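Local coordinates for protein dihydroorotase (Saccharomyces cerevisiae S288C, PDB 6L0A) that catalyses the reversible, zinc-dependent ring closure of N-carbamoyl-L-aspartate to (S)-dihydroorotate, the third step of de novo pyrimidine biosynthesis, at residues P122-K125 and A126-E129. Numbering follows the deposited sequence.
Sequences PIFK and AMQE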
ATOM      1  N   PRO C 122     -35.538  -0.848  -9.558  1.00 24.53           N
ATOM      2  CA  PRO C 122     -36.771  -0.959  -8.751  1.00 21.97           C
ATOM      3  C   PRO C 122     -36.549  -0.725  -7.261  1.00 24.75           C
ATOM      4  O   PRO C 122     -37.415  -0.137  -6.597  1.00 21.84           O
ATOM      5  CB  PRO C 122     -37.245  -2.386  -9.045  1.00 24.26           C
ATOM      6  CG  PRO C 122     -36.745  -2.653 -10.421  1.00 26.96           C
ATOM      7  CD  PRO C 122     -35.377  -2.007 -10.457  1.00 26.73           C
ATOM      8  N   ILE C 123     -35.406  -1.160  -6.719  1.00 20.93           N
ATOM      9  CA  ILE C 123     -35.080  -0.860  -5.323  1.00 18.13           C
ATOM     10  C   ILE C 123     -34.932   0.641  -5.122  1.00 20.87           C
ATOM     11  O   ILE C 123     -35.500   1.221  -4.190  1.00 19.42           O
ATOM     12  CB  ILE C 123     -33.802  -1.603  -4.895  1.00 20.99           C
ATOM     13  CG1 ILE C 123     -33.936  -3.119  -5.102  1.00 26.14           C
ATOM     14  CG2 ILE C 123     -33.448  -1.259  -3.428  1.00 18.86           C
ATOM     15  CD1 ILE C 123     -34.983  -3.770  -4.222  1.00 27.45           C
ATOM     16  N   PHE C 124     -34.145   1.296  -5.984  1.00 19.07           N
ATOM     17  CA  PHE C 124     -33.912   2.731  -5.823  1.00 18.78           C
ATOM     18  C   PHE C 124     -35.203   3.529  -5.965  1.00 23.54           C
ATOM     19  O   PHE C 124     -35.384   4.549  -5.282  1.00 19.16           O
ATOM     20  CB  PHE C 124     -32.878   3.223  -6.841  1.00 21.33           C
ATOM     21  CG  PHE C 124     -31.552   2.522  -6.754  1.00 20.33           C
ATOM     22  CD1 PHE C 124     -31.111   1.982  -5.554  1.00 19.99           C
ATOM     23  CD2 PHE C 124     -30.744   2.397  -7.871  1.00 19.70           C
ATOM     24  CE1 PHE C 124     -29.880   1.341  -5.468  1.00 17.02           C
ATOM     25  CE2 PHE C 124     -29.506   1.736  -7.795  1.00 22.36           C
ATOM     26  CZ  PHE C 124     -29.079   1.216  -6.593  1.00 16.72           C
ATOM     27  N   LYS C 125     -36.112   3.085  -6.839  1.00 23.72           N
ATOM     28  CA  LYS C 125     -37.401   3.760  -6.945  1.00 24.07           C
ATOM     29  C   LYS C 125     -38.178   3.658  -5.640  1.00 19.34           C
ATOM     30  O   LYS C 125     -38.758   4.646  -5.174  1.00 21.06           O
ATOM     31  CB  LYS C 125     -38.207   3.174  -8.112  1.00 29.09           C
ATOM     32  CG  LYS C 125     -39.410   4.019  -8.585  1.00 34.85           C
ATOM     33  CD  LYS C 125     -39.134   5.540  -8.617  1.00 39.23           C
ATOM     34  CE  LYS C 125     -37.993   5.968  -9.560  1.00 38.27           C
ATOM     35  NZ  LYS C 125     -38.215   5.735 -11.021  1.00 42.98           N
ATOM     36  N   ALA C 126     -38.177   2.475  -5.019  1.00 21.35           N
ATOM     37  CA  ALA C 126     -38.856   2.313  -3.734  1.00 22.75           C
ATOM     38  C   ALA C 126     -38.186   3.152  -2.649  1.00 23.97           C
ATOM     39  O   ALA C 126     -38.865   3.828  -1.865  1.00 19.41           O
ATOM     40  CB  ALA C 126     -38.885   0.833  -3.343  1.00 21.45           C
ATOM     41  N   MET C 127     -36.850   3.138  -2.599  1.00 20.21           N
ATOM     42  CA  MET C 127     -36.148   3.992  -1.642  1.00 19.66           C
ATOM     43  C   MET C 127     -36.513   5.457  -1.827  1.00 21.44           C
ATOM     44  O   MET C 127     -36.716   6.185  -0.845  1.00 21.34           O
ATOM     45  CB  MET C 127     -34.636   3.810  -1.784  1.00 12.91           C
ATOM     46  CG  MET C 127     -34.157   2.446  -1.356  1.00 15.19           C
ATOM     47  SD  MET C 127     -32.393   2.257  -1.667  1.00 18.47           S
ATOM     48  CE  MET C 127     -31.780   3.467  -0.486  1.00 18.63           C
ATOM     49  N   GLN C 128     -36.558   5.920  -3.081  1.00 21.46           N
ATOM     50  CA  GLN C 128     -36.863   7.324  -3.349  1.00 19.25           C
ATOM     51  C   GLN C 128     -38.249   7.688  -2.826  1.00 22.15           C
ATOM     52  O   GLN C 128     -38.435   8.738  -2.197  1.00 25.41           O
ATOM     53  CB  GLN C 128     -36.754   7.600  -4.851  1.00 21.51           C
ATOM     54  CG  GLN C 128     -36.886   9.071  -5.248  1.00 23.41           C
ATOM     55  CD  GLN C 128     -36.572   9.314  -6.723  1.00 28.90           C
ATOM     56  OE1 GLN C 128     -35.732  10.158  -7.063  1.00 31.02           O
ATOM     57  NE2 GLN C 128     -37.247   8.578  -7.604  1.00 25.41           N
ATOM     58  N   GLU C 129     -39.225   6.816  -3.056  1.00 23.54           N
ATOM     59  CA  GLU C 129     -40.575   7.078  -2.572  1.00 25.81           C
ATOM     60  C   GLU C 129     -40.643   7.094  -1.049  1.00 27.01           C
ATOM     61  O   GLU C 129     -41.505   7.770  -0.477  1.00 25.06           O
ATOM     62  CB  GLU C 129     -41.535   6.032  -3.129  1.00 30.46           C
ATOM     63  CG  GLU C 129     -41.759   6.128  -4.623  1.00 31.27           C
ATOM     64  CD  GLU C 129     -42.448   4.899  -5.180  1.00 36.88           C
ATOM     65  OE1 GLU C 129     -42.734   3.967  -4.394  1.00 39.93           O
ATOM     66  OE2 GLU C 129     -42.700   4.858  -6.403  1.00 39.33           O
TER
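The sulfur of Met-127 lies at the edge of the Phe-124 ring, near its plane. Measured from the ring centroid, SD lies 84° off the normal, an edge-on Met-aromatic contact. The ring atom nearest to Met-127 SD is Phe-124 CD1, 4.1 Å away. Met-127 also meets Ile-123 one turn back, where SD is 4.1 Å from Ile-123 CG2. Its CG stands beside the backbone N (chi1 -68°) and the next bond is extended, which carries SD back along the helix to both partners. Only the terminal methyl bends aside.

On another face, Lys-125 and Gln-128 run side by side. Lys-125 starts with CG opposite its own N, then bends at each later torsion. The curl lays CE 3.3 Å from Gln-128 NE2. The Gln-128 chain is extended, and its OE1 accepts a hydrogen bond from the backbone N of Asn-173. Lys-125 NZ and Glu-129 OE2 are 6.5 Å apart, so the opposite charges do not touch.

Four i to i+4 backbone N-H...O hydrogen bonds set this spacing. The straightest runs from Met-127 N to Ile-123 O, 2.8 Å with an angle of 170° at the hydrogen.

All this lies within helix 121-130, on the outside of the TIM barrel of this metal-dependent hydrolase. Phe-124 and Met-127 pack on Leu-134 of strand 133-136, which leads toward the zinc ligand His-137. Ile-123 and Ala-126 rest on helix 82-90, through Pro-82 and His-86.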